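Local coordinates for nitrate transport protein (Xanthomonas axonopodis pv. citri, PDB 3KSX) that binds the sulfonate buffer MOPS and probably captures alkanesulfonates in the periplasm for import by an ABC transporter, at residues A112-V117 with A198-N203; R124-L129 with A151-S156; A286-A291 with V304-A309. One frame throughout, in Å; residues are numbered along the deposited sequence.

Contact 1 of 3, residues A112-V117 with A198-N203. With SO4 (sulfate ion), chain C.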
loop_
_atom_site.group_PDB
_atom_site.type_symbol
_atom_site.label_atom_id
_atom_site.label_comp_id
_atom_site.label_asym_id
_atom_site.label_seq_id
_atom_site.Cartn_x
_atom_site.Cartn_y
_atom_site.Cartn_z
ATOM N N ALA A 112 10.609 -2.596 -1.591
ATOM C CA ALA A 112 10.105 -1.639 -0.661
ATOM C C ALA A 112 9.181 -2.309 0.378
ATOM O O ALA A 112 8.595 -1.598 1.180
ATOM C CB ALA A 112 9.418 -0.518 -1.375
ATOM N N GLU A 113 8.945 -3.638 0.296
ATOM C CA GLU A 113 8.136 -4.344 1.315
ATOM C C GLU A 113 9.084 -5.206 2.123
ATOM O O GLU A 113 9.709 -6.088 1.551
ATOM C CB GLU A 113 7.070 -5.301 0.732
ATOM C CG GLU A 113 6.117 -4.602 -0.178
ATOM C CD GLU A 113 4.832 -4.124 0.566
ATOM O OE1 GLU A 113 4.685 -4.239 1.831
ATOM O OE2 GLU A 113 3.931 -3.693 -0.195
ATOM N N THR A 114 9.133 -5.009 3.440
ATOM C CA THR A 114 10.238 -5.587 4.239
ATOM C C THR A 114 9.801 -6.128 5.614
ATOM O O THR A 114 8.852 -5.609 6.182
ATOM C CB THR A 114 11.349 -4.533 4.446
ATOM O OG1 THR A 114 10.898 -3.516 5.352
ATOM C CG2 THR A 114 11.699 -3.847 3.116
ATOM N N ILE A 115 10.519 -7.134 6.133
ATOM C CA ILE A 115 10.541 -7.485 7.508
ATOM C C ILE A 115 11.858 -6.937 8.072
ATOM O O ILE A 115 12.959 -7.312 7.571
ATOM C CB ILE A 115 10.408 -9.004 7.652
ATOM C CG1 ILE A 115 9.149 -9.534 6.890
ATOM C CG2 ILE A 115 10.391 -9.502 9.163
ATOM C CD1 ILE A 115 9.061 -11.110 7.022
ATOM N N LEU A 116 11.701 -6.094 9.104
ATOM C CA LEU A 116 12.793 -5.425 9.815
ATOM C C LEU A 116 12.950 -6.071 11.187
ATOM O O LEU A 116 11.949 -6.503 11.799
ATOM C CB LEU A 116 12.501 -3.926 9.914
ATOM C CG LEU A 116 12.263 -3.076 8.678
ATOM C CD1 LEU A 116 12.202 -1.639 9.052
ATOM C CD2 LEU A 116 13.332 -3.323 7.682
ATOM N N VAL A 117 14.177 -6.144 11.682
ATOM C CA VAL A 117 14.442 -6.456 13.058
ATOM C C VAL A 117 15.309 -5.364 13.646
ATOM O O VAL A 117 16.090 -4.656 12.875
ATOM C CB VAL A 117 15.114 -7.858 13.294
ATOM C CG1 VAL A 117 14.206 -8.961 12.728
ATOM C CG2 VAL A 117 16.499 -7.871 12.605
ATOM N N ALA A 198 17.493 -0.531 12.494
ATOM C CA ALA A 198 17.065 -1.840 11.993
ATOM C C ALA A 198 17.983 -2.464 10.939
ATOM O O ALA A 198 18.771 -1.751 10.242
ATOM C CB ALA A 198 15.641 -1.735 11.393
ATOM N N ARG A 199 17.918 -3.788 10.866
ATOM C CA ARG A 199 18.495 -4.569 9.772
ATOM C C ARG A 199 17.365 -5.125 8.945
ATOM O O ARG A 199 16.348 -5.488 9.504
ATOM C CB ARG A 199 19.349 -5.779 10.236
ATOM C CG ARG A 199 20.718 -5.392 10.841
ATOM C CD ARG A 199 21.423 -6.666 11.256
ATOM N NE ARG A 199 20.957 -7.177 12.552
ATOM C CZ ARG A 199 20.275 -8.331 12.692
ATOM N NH1 ARG A 199 19.943 -9.108 11.671
ATOM N NH2 ARG A 199 19.942 -8.726 13.886
ATOM N N LEU A 200 17.552 -5.190 7.624
ATOM C CA LEU A 200 16.600 -5.946 6.792
ATOM C C LEU A 200 16.684 -7.442 7.086
ATOM O O LEU A 200 17.766 -8.114 7.026
ATOM C CB LEU A 200 16.905 -5.668 5.310
ATOM C CG LEU A 200 16.048 -6.355 4.266
ATOM C CD1 LEU A 200 14.639 -5.864 4.381
ATOM C CD2 LEU A 200 16.629 -5.977 2.905
ATOM N N LEU A 201 15.545 -8.091 7.321
ATOM C CA LEU A 201 15.634 -9.511 7.469
ATOM C C LEU A 201 15.202 -10.178 6.133
ATOM O O LEU A 201 15.796 -11.162 5.710
ATOM C CB LEU A 201 14.758 -9.990 8.635
ATOM C CG LEU A 201 14.937 -11.463 8.965
ATOM C CD1 LEU A 201 16.186 -11.625 9.676
ATOM C CD2 LEU A 201 13.857 -11.939 9.915
ATOM N N ALA A 202 14.130 -9.665 5.521
ATOM C CA ALA A 202 13.630 -10.241 4.238
ATOM C C ALA A 202 12.841 -9.183 3.522
ATOM O O ALA A 202 12.305 -8.305 4.166
ATOM C CB ALA A 202 12.734 -11.456 4.503
ATOM N N ASN A 203 12.831 -9.188 2.190
ATOM C CA ASN A 203 11.911 -8.263 1.424
ATOM C C ASN A 203 10.999 -9.067 0.558
ATOM O O ASN A 203 10.931 -10.297 0.741
ATOM C CB ASN A 203 12.701 -7.197 0.617
ATOM C CG ASN A 203 13.567 -7.818 -0.518
ATOM O OD1 ASN A 203 13.357 -8.975 -0.952
ATOM N ND2 ASN A 203 14.503 -7.021 -1.041
HETATM S S SO4 C . 16.211 -10.611 1.259
HETATM O O1 SO4 C . 14.790 -11.037 1.053
HETATM O O2 SO4 C . 16.807 -11.576 2.204
HETATM O O3 SO4 C . 16.911 -10.594 -0.024
HETATM O O4 SO4 C . 16.465 -9.274 1.841
#
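With its CG anti to the backbone N (chi1 180°), Leu200 swings CD1 across Thr114 at about a right angle, 3.5 Å from Thr114 CB. Val117 CG2, lodged between its own backbone N and carbonyl carbon, lies 3.5 Å above one face of the Arg199 guanidinium, displaced toward its rim. Leu123 O and Ser119 O bond the guanidinium. A classic beta bulge shifts the antiparallel register by one residue: Leu201 and Ala202 both face Ile115. Ile115 O takes a bond of 2.7 Å from Leu201 N and a weak one from Ala202 N, while Ile115 N donates to Ala202 O at 2.9 Å. Beyond the bulge, Val117 and Arg199 bond through both N and O. At the far end Asn203 N donates to O1 of a sulfate ion, 2.9 Å away, probably from the crystallisation liquor, and the side chain of Glu113, hydrogen-bonded through OE2 to Ser141 OG, comes within about 3 Å (nearest atoms) of the bound MOPS. Strand 198-203 edges its five-stranded sheet, and strand 113-118 lies between it and strand 181-185. Thr114, Leu116 and Leu200 pack on Tyr189 of helix 188-194; on the other face Ile115 and Ala202 meet helix 141-152.

Contact 2 of 3, residues R124-L129 with A151-S156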
loop_
_atom_site.group_PDB
_atom_site.type_symbol
_atom_site.label_atom_id
_atom_site.label_comp_id
_atom_site.label_asym_id
_atom_site.label_seq_id
_atom_site.Cartn_x
_atom_site.Cartn_y
_atom_site.Cartn_z
ATOM N N ARG A 124 18.530 -13.462 12.555
ATOM C CA ARG A 124 19.277 -13.292 11.283
ATOM C C ARG A 124 18.707 -14.010 10.092
ATOM O O ARG A 124 19.125 -13.770 8.945
ATOM C CB ARG A 124 20.766 -13.692 11.445
ATOM C CG ARG A 124 21.441 -12.562 12.169
ATOM C CD ARG A 124 22.954 -12.490 12.170
ATOM N NE ARG A 124 23.159 -11.440 13.151
ATOM C CZ ARG A 124 23.055 -11.617 14.481
ATOM N NH1 ARG A 124 22.853 -12.839 15.035
ATOM N NH2 ARG A 124 23.184 -10.560 15.260
ATOM N N THR A 125 17.771 -14.893 10.383
ATOM C CA THR A 125 17.083 -15.588 9.326
ATOM C C THR A 125 15.564 -15.565 9.611
ATOM O O THR A 125 15.125 -15.345 10.769
ATOM C CB THR A 125 17.561 -17.053 9.213
ATOM O OG1 THR A 125 17.111 -17.764 10.360
ATOM C CG2 THR A 125 19.109 -17.168 9.113
ATOM N N VAL A 126 14.792 -15.851 8.566
ATOM C CA VAL A 126 13.336 -15.972 8.727
ATOM C C VAL A 126 13.003 -17.063 9.742
ATOM O O VAL A 126 12.099 -16.887 10.539
ATOM C CB VAL A 126 12.634 -16.167 7.366
ATOM C CG1 VAL A 126 11.125 -16.409 7.574
ATOM C CG2 VAL A 126 12.828 -14.971 6.451
ATOM N N ALA A 127 13.750 -18.175 9.777
ATOM C CA ALA A 127 13.423 -19.233 10.709
ATOM C C ALA A 127 13.495 -18.777 12.125
ATOM O O ALA A 127 12.710 -19.244 12.993
ATOM C CB ALA A 127 14.332 -20.471 10.488
ATOM N N ASP A 128 14.365 -17.800 12.377
ATOM C CA ASP A 128 14.525 -17.246 13.721
ATOM C C ASP A 128 13.284 -16.486 14.246
ATOM O O ASP A 128 13.167 -16.200 15.447
ATOM C CB ASP A 128 15.693 -16.272 13.706
ATOM C CG ASP A 128 17.044 -16.940 13.643
ATOM O OD1 ASP A 128 17.183 -18.136 14.011
ATOM O OD2 ASP A 128 17.991 -16.215 13.257
ATOM N N LEU A 129 12.342 -16.145 13.373
ATOM C CA LEU A 129 11.040 -15.525 13.772
ATOM C C LEU A 129 10.058 -16.474 14.478
ATOM O O LEU A 129 9.133 -16.003 15.120
ATOM C CB LEU A 129 10.312 -14.888 12.564
ATOM C CG LEU A 129 11.106 -13.822 11.776
ATOM C CD1 LEU A 129 10.421 -13.454 10.494
ATOM C CD2 LEU A 129 11.226 -12.551 12.524
ATOM N N ALA A 151 6.008 -18.745 5.180
ATOM C CA ALA A 151 5.692 -20.071 4.613
ATOM C C ALA A 151 6.890 -20.746 3.902
ATOM O O ALA A 151 6.945 -22.002 3.814
ATOM C CB ALA A 151 4.520 -19.981 3.709
ATOM N N LYS A 152 7.796 -19.947 3.360
ATOM C CA LYS A 152 8.992 -20.463 2.748
ATOM C C LYS A 152 9.931 -21.154 3.741
ATOM O O LYS A 152 10.743 -21.991 3.322
ATOM C CB LYS A 152 9.718 -19.378 1.937
ATOM C CG LYS A 152 9.076 -18.998 0.602
ATOM C CD LYS A 152 9.954 -17.972 -0.102
ATOM C CE LYS A 152 9.732 -17.895 -1.611
ATOM N NZ LYS A 152 8.816 -18.944 -2.177
ATOM N N SER A 153 9.840 -20.827 5.034
ATOM C CA SER A 153 10.643 -21.447 6.088
ATOM C C SER A 153 9.789 -22.392 6.914
ATOM O O SER A 153 10.165 -22.824 8.016
ATOM C CB SER A 153 11.252 -20.372 6.971
ATOM O OG SER A 153 12.208 -19.683 6.186
ATOM N N GLY A 154 8.641 -22.756 6.352
ATOM C CA GLY A 154 7.761 -23.615 7.076
ATOM C C GLY A 154 7.159 -23.013 8.328
ATOM O O GLY A 154 6.835 -23.738 9.270
ATOM N N LEU A 155 6.937 -21.687 8.344
ATOM C CA LEU A 155 6.260 -21.095 9.493
ATOM C C LEU A 155 4.891 -20.579 9.078
ATOM O O LEU A 155 4.728 -20.174 7.951
ATOM C CB LEU A 155 7.094 -19.924 10.061
ATOM C CG LEU A 155 8.390 -20.343 10.754
ATOM C CD1 LEU A 155 9.283 -19.111 11.057
ATOM C CD2 LEU A 155 8.084 -21.086 12.016
ATOM N N SER A 156 3.903 -20.626 9.948
ATOM C CA SER A 156 2.666 -19.980 9.545
ATOM C C SER A 156 2.419 -18.805 10.461
ATOM O O SER A 156 3.165 -18.567 11.428
ATOM C CB SER A 156 1.472 -20.942 9.612
ATOM O OG SER A 156 1.279 -21.296 10.965
HETATM O O HOH W 1 15.334 -19.302 7.361
#
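No ring or side-chain amide spans this contact; the flat groups that Leu155 meets are the peptide carbonyls of Val126 and Ala127, set against the Schellman motif that ends helix 141-152. A single methyl, Leu155 CD1, touches both oxygens, 3.6 Å from Val126 O and 3.9 Å from Ala127 O. The carboxylate of Asp128, a third flat group, takes no part in the contact and binds its own segment instead: Arg124 N comes to the anti lone pair of Asp128 OD2 at 2.9 Å, and Thr125 N approaches the same oxygen from above the carboxylate plane, 47° out of it. Two backbone N-H groups thus hold one oxygen, which ties Arg124 and Thr125 to the short 3-10 turn 127-129.

In the Schellman motif Gly154, with its positive phi, is the C-prime residue: its N bonds to Ala151 O, and Leu155 N reaches back to Leu150 O. As the cap turns the chain off the helix, Leu155 comes to face the loop, where its side chain also packs on Leu150.

Ser153, just ahead of the glycine, supplies the second point of touch. With chi1 at 175°, Val126 CG1 is held anti to the backbone N, on the side where Ser153 lies, 3.7 Å from Ser153 OG and 4.0 Å from Ser153 CB. Val126 also meets Val149 and Leu150 of the helix and Ala202 of strand 198-203, fastening the loop after strand 113-118 to both.

No direct hydrogen bond crosses between the segments, so the join is one of light surface packing. A water spans it: Ala127 N donates to this water at 3.1 Å, and Ser153 OG is linked to the same water weakly, at 3.4 Å.

Contact 3 of 3, residues A286-A291 with V304-A309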
loop_
_atom_site.group_PDB
_atom_site.type_symbol
_atom_site.label_atom_id
_atom_site.label_comp_id
_atom_site.label_asym_id
_atom_site.label_seq_id
_atom_site.Cartn_x
_atom_site.Cartn_y
_atom_site.Cartn_z
ATOM N N ALA A 286 -4.250 -13.193 -9.950
ATOM C CA ALA A 286 -3.269 -13.129 -8.823
ATOM C C ALA A 286 -3.982 -12.694 -7.534
ATOM O O ALA A 286 -3.854 -13.330 -6.476
ATOM C CB ALA A 286 -2.054 -12.180 -9.204
ATOM N N GLN A 287 -4.857 -11.694 -7.697
ATOM C CA GLN A 287 -5.632 -11.142 -6.632
ATOM C C GLN A 287 -6.605 -12.192 -6.121
ATOM O O GLN A 287 -6.690 -12.411 -4.933
ATOM C CB GLN A 287 -6.354 -9.857 -7.097
ATOM C CG GLN A 287 -7.165 -9.112 -5.946
ATOM C CD GLN A 287 -6.268 -8.545 -4.853
ATOM O OE1 GLN A 287 -5.024 -8.658 -4.908
ATOM N NE2 GLN A 287 -6.876 -7.838 -3.898
ATOM N N GLN A 288 -7.313 -12.920 -7.001
ATOM C CA GLN A 288 -8.144 -14.019 -6.466
ATOM C C GLN A 288 -7.342 -15.135 -5.744
ATOM O O GLN A 288 -7.780 -15.729 -4.730
ATOM C CB GLN A 288 -8.868 -14.664 -7.668
ATOM C CG GLN A 288 -9.967 -15.694 -7.257
ATOM C CD GLN A 288 -10.976 -15.134 -6.308
ATOM O OE1 GLN A 288 -11.720 -14.205 -6.668
ATOM N NE2 GLN A 288 -11.048 -15.691 -5.081
ATOM N N ALA A 289 -6.153 -15.457 -6.263
ATOM C CA ALA A 289 -5.297 -16.470 -5.627
ATOM C C ALA A 289 -4.919 -16.041 -4.187
ATOM O O ALA A 289 -4.938 -16.878 -3.264
ATOM C CB ALA A 289 -4.073 -16.696 -6.477
ATOM N N THR A 290 -4.670 -14.732 -3.984
ATOM C CA THR A 290 -4.360 -14.221 -2.660
ATOM C C THR A 290 -5.604 -14.349 -1.773
ATOM O O THR A 290 -5.491 -14.794 -0.684
ATOM C CB THR A 290 -3.891 -12.769 -2.750
ATOM O OG1 THR A 290 -2.719 -12.704 -3.597
ATOM C CG2 THR A 290 -3.608 -12.218 -1.374
ATOM N N ALA A 291 -6.786 -14.032 -2.299
ATOM C CA ALA A 291 -8.044 -14.160 -1.544
ATOM C C ALA A 291 -8.166 -15.656 -1.123
ATOM O O ALA A 291 -8.552 -15.978 0.018
ATOM C CB ALA A 291 -9.224 -13.743 -2.523
ATOM N N VAL A 304 -13.483 -14.661 -0.790
ATOM C CA VAL A 304 -13.819 -13.387 -1.417
ATOM C C VAL A 304 -13.760 -13.649 -2.902
ATOM O O VAL A 304 -12.832 -14.293 -3.350
ATOM C CB VAL A 304 -12.807 -12.272 -1.059
ATOM C CG1 VAL A 304 -12.927 -11.086 -2.055
ATOM C CG2 VAL A 304 -13.031 -11.821 0.399
ATOM N N LEU A 305 -14.720 -13.130 -3.644
ATOM C CA LEU A 305 -14.711 -13.186 -5.136
ATOM C C LEU A 305 -14.305 -11.857 -5.697
ATOM O O LEU A 305 -15.022 -10.831 -5.588
ATOM C CB LEU A 305 -16.069 -13.632 -5.677
ATOM C CG LEU A 305 -16.293 -15.069 -5.200
ATOM C CD1 LEU A 305 -17.819 -15.361 -5.239
ATOM C CD2 LEU A 305 -15.467 -16.027 -6.040
ATOM N N VAL A 306 -13.140 -11.864 -6.308
ATOM C CA VAL A 306 -12.581 -10.592 -6.803
ATOM C C VAL A 306 -13.218 -10.098 -8.122
ATOM O O VAL A 306 -13.487 -8.875 -8.281
ATOM C CB VAL A 306 -11.028 -10.766 -7.010
ATOM C CG1 VAL A 306 -10.494 -9.537 -7.769
ATOM C CG2 VAL A 306 -10.303 -11.021 -5.646
ATOM N N ALA A 307 -13.384 -11.013 -9.100
ATOM C CA ALA A 307 -13.776 -10.627 -10.444
ATOM C C ALA A 307 -15.056 -9.764 -10.477
ATOM O O ALA A 307 -15.153 -8.808 -11.248
ATOM C CB ALA A 307 -13.910 -11.908 -11.380
ATOM N N PRO A 308 -16.081 -10.084 -9.635
ATOM C CA PRO A 308 -17.241 -9.163 -9.863
ATOM C C PRO A 308 -17.071 -7.721 -9.371
ATOM O O PRO A 308 -17.952 -6.892 -9.623
ATOM C CB PRO A 308 -18.369 -9.789 -9.077
ATOM C CG PRO A 308 -17.906 -11.215 -8.699
ATOM C CD PRO A 308 -16.427 -11.284 -8.827
ATOM N N ALA A 309 -15.995 -7.462 -8.619
ATOM C CA ALA A 309 -15.632 -6.136 -8.148
ATOM C C ALA A 309 -14.697 -5.421 -9.120
ATOM O O ALA A 309 -14.273 -4.325 -8.823
ATOM C CB ALA A 309 -15.034 -6.219 -6.740
HETATM O O HOH W 2 -13.271 -14.099 -8.882
HETATM O O HOH W 3 -10.986 -14.769 0.833
#
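Gln288 reaches from the helix to the chain that returns beside it, and its amide pairs with the backbone between Val304 and Val306. From CB the chain runs to CG anti to the backbone N (chi1 -171°), then bends at chi2 (54°), which carries the amide over to the loop. CD sits 3.6 Å from Val304 O. OE1 receives Val306 N in an almost straight bond of 2.8 Å, tilted 15° from the carbonyl plane, and a water that also accepts from Ala307 N donates to the same oxygen. NE2 gives a hydrogen to Val304 O at 2.9 Å, with that oxygen nearly in the amide plane, and a second one to Asp292 OD1. The amide thus takes Val306 N-H and Val304 C=O together, the pair of groups that one residue of a parallel strand would engage.

In the fold, this pins the segment after helix 281-296 against that helix, in the domain that holds strand 100-106 and helix 88-95. Val306 rests on Tyr102 of that strand, and its CG2 meets Gln287 CG at 3.7 Å, the two side chains crossing at about a right angle. Gln287 NE2 is bound in turn by Asp87 O and Tyr102 OH. One turn on from Gln287, Ala291 CB lies 4.1 Å from Val304 CB, and a water bridges Ala291 O to Val304 N, weakly on the valine side.

The three contacts sample both halves of a fold consistent with a type II periplasmic-binding protein, two alpha/beta domains each built on a five-stranded mixed sheet. Contacts 1 and 2 share one domain: their centres are 13 Å apart, and 124-129 with 151-156 is nested along the chain inside the loop closed by 112-117 with 198-203. They touch directly, Leu201 CD2 lying 3.8 Å from Leu129 CD2, so the sheet edge packs on the loop that in turn meets the end of helix 141-152. Contact 3 follows later in the chain, beside the sheet containing strand 100-106; its centre is 27 Å from each of the others, and it touches neither.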